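PDB 2ITM: xylulose kinase from Escherichia coli, which catalyses the ATP-dependent phosphorylation of D-xylulose to D-xylulose 5-phosphate and, less efficiently, of 1-deoxy-D-xylulose. Local coordinates for residues P326-P331 with V369-A374. Residues are numbered along the deposited sequence; the frame is centred on the assembly and turned at random.
Sequences PVWFLP and VGYALA
Two aromatic rings of the strand meet the helix: W328 brings CZ3 obliquely to within 4.2 Å of Y371 CE2, and F329 receives V369 CG2 at its edge, near the ring plane, 4.1 Å from CE2. On one face of the W328 indole lies CB of P326, 3.5 Å above the plane and displaced toward the rim; one face of F329 carries N of P331, two residues further along the strand, likewise off-centre. F329 holds CG anti to the backbone N (chi1 -179°), which carries its ring alongside V369, both side chains pointing the same way. Farther along, P331 rests CG against the helix, 4.1 Å from A372 CB and 4.2 Å from V369 N, with V369 CG2 at 4.5 Å. The axes of strand 328-331 and helix 369-374 approach to 8.0 Å and are inclined at 46°. The contact thus packs strand 328-333, paired antiparallel with 345-353, onto helix 358-381 in the C-terminal FGGY domain, away from the xylulose pocket; F472 of helix 459-479 meets the Y371 ring. With apolar carbon contacts and no polar bond between the segments, their fit probably rests on side-chain shape and on keeping water from a largely buried interface.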
loop_
_atom_site.group_PDB
_atom_site.type_symbol
_atom_site.label_atom_id
_atom_site.label_comp_id
_atom_site.label_asym_id
_atom_site.label_seq_id
_atom_site.Cartn_x
_atom_site.Cartn_y
_atom_site.Cartn_z
ATOM N N PRO A 326 -7.538 -4.960 14.361
ATOM C CA PRO A 326 -8.029 -3.972 13.382
ATOM C C PRO A 326 -7.023 -3.788 12.262
ATOM O O PRO A 326 -5.830 -3.733 12.519
ATOM C CB PRO A 326 -8.149 -2.700 14.213
ATOM C CG PRO A 326 -8.241 -3.168 15.599
ATOM C CD PRO A 326 -7.384 -4.368 15.696
ATOM N N VAL A 327 -7.523 -3.728 11.038
ATOM C CA VAL A 327 -6.891 -3.007 9.951
ATOM C C VAL A 327 -7.294 -1.557 10.033
ATOM O O VAL A 327 -8.426 -1.251 10.351
ATOM C CB VAL A 327 -7.381 -3.527 8.602
ATOM C CG1 VAL A 327 -6.585 -2.943 7.496
ATOM C CG2 VAL A 327 -7.314 -5.007 8.557
ATOM N N TRP A 328 -6.360 -0.668 9.733
ATOM C CA TRP A 328 -6.651 0.750 9.695
ATOM C C TRP A 328 -6.584 1.303 8.273
ATOM O O TRP A 328 -5.557 1.236 7.621
ATOM C CB TRP A 328 -5.727 1.517 10.639
ATOM C CG TRP A 328 -5.781 1.016 12.034
ATOM C CD1 TRP A 328 -5.037 0.025 12.566
ATOM C CD2 TRP A 328 -6.636 1.475 13.076
ATOM N NE1 TRP A 328 -5.370 -0.171 13.878
ATOM C CE2 TRP A 328 -6.353 0.714 14.216
ATOM C CE3 TRP A 328 -7.616 2.463 13.167
ATOM C CZ2 TRP A 328 -7.020 0.897 15.416
ATOM C CZ3 TRP A 328 -8.267 2.645 14.355
ATOM C CH2 TRP A 328 -7.968 1.870 15.464
ATOM N N PHE A 329 -7.694 1.854 7.810
ATOM C CA PHE A 329 -7.727 2.560 6.541
ATOM C C PHE A 329 -7.649 4.057 6.755
ATOM O O PHE A 329 -8.494 4.632 7.414
ATOM C CB PHE A 329 -8.981 2.183 5.744
ATOM C CG PHE A 329 -9.089 2.857 4.407
ATOM C CD1 PHE A 329 -8.231 2.539 3.382
ATOM C CD2 PHE A 329 -10.069 3.790 4.169
ATOM C CE1 PHE A 329 -8.347 3.140 2.167
ATOM C CE2 PHE A 329 -10.180 4.397 2.957
ATOM C CZ PHE A 329 -9.314 4.072 1.955
ATOM N N LEU A 330 -6.624 4.685 6.202
ATOM C CA LEU A 330 -6.480 6.116 6.320
ATOM C C LEU A 330 -6.644 6.825 4.982
ATOM O O LEU A 330 -5.761 6.803 4.144
ATOM C CB LEU A 330 -5.163 6.476 7.008
ATOM C CG LEU A 330 -4.765 5.675 8.252
ATOM C CD1 LEU A 330 -3.301 5.685 8.471
ATOM C CD2 LEU A 330 -5.474 6.129 9.475
ATOM N N PRO A 331 -7.803 7.441 4.793
ATOM C CA PRO A 331 -8.089 8.137 3.553
ATOM C C PRO A 331 -7.690 9.590 3.646
ATOM O O PRO A 331 -8.084 10.293 4.555
ATOM C CB PRO A 331 -9.575 8.000 3.420
ATOM C CG PRO A 331 -10.067 7.948 4.819
ATOM C CD PRO A 331 -8.919 7.557 5.715
ATOM N N VAL A 369 -13.223 5.834 6.532
ATOM C CA VAL A 369 -13.969 6.912 5.935
ATOM C C VAL A 369 -14.877 7.565 6.967
ATOM O O VAL A 369 -14.923 8.770 7.077
ATOM C CB VAL A 369 -14.781 6.447 4.720
ATOM C CG1 VAL A 369 -15.637 7.575 4.204
ATOM C CG2 VAL A 369 -13.876 5.928 3.642
ATOM N N GLY A 370 -15.588 6.747 7.724
ATOM C CA GLY A 370 -16.348 7.221 8.863
ATOM C C GLY A 370 -15.567 8.117 9.798
ATOM O O GLY A 370 -16.012 9.192 10.137
ATOM N N TYR A 371 -14.393 7.658 10.208
ATOM C CA TYR A 371 -13.559 8.397 11.143
ATOM C C TYR A 371 -13.156 9.764 10.584
ATOM O O TYR A 371 -13.209 10.761 11.280
ATOM C CB TYR A 371 -12.315 7.598 11.518
ATOM C CG TYR A 371 -12.558 6.297 12.248
ATOM C CD1 TYR A 371 -13.622 6.134 13.115
ATOM C CD2 TYR A 371 -11.712 5.232 12.061
ATOM C CE1 TYR A 371 -13.830 4.950 13.761
ATOM C CE2 TYR A 371 -11.912 4.044 12.702
ATOM C CZ TYR A 371 -12.969 3.902 13.552
ATOM O OH TYR A 371 -13.140 2.712 14.180
ATOM N N ALA A 372 -12.747 9.766 9.321
ATOM C CA ALA A 372 -12.424 10.977 8.590
ATOM C C ALA A 372 -13.576 11.986 8.553
ATOM O O ALA A 372 -13.404 13.142 8.895
ATOM C CB ALA A 372 -11.970 10.635 7.202
ATOM N N LEU A 373 -14.747 11.516 8.149
ATOM C CA LEU A 373 -15.921 12.355 8.038
ATOM C C LEU A 373 -16.327 12.995 9.363
ATOM O O LEU A 373 -16.704 14.146 9.405
ATOM C CB LEU A 373 -17.087 11.576 7.436
ATOM C CG LEU A 373 -16.951 11.121 5.981
ATOM C CD1 LEU A 373 -18.101 10.259 5.554
ATOM C CD2 LEU A 373 -16.743 12.281 5.033
ATOM N N ALA A 374 -16.243 12.228 10.441
ATOM C CA ALA A 374 -16.592 12.708 11.767
ATOM C C ALA A 374 -15.648 13.799 12.255
ATOM O O ALA A 374 -16.081 14.792 12.815
ATOM C CB ALA A 374 -16.628 11.568 12.744
#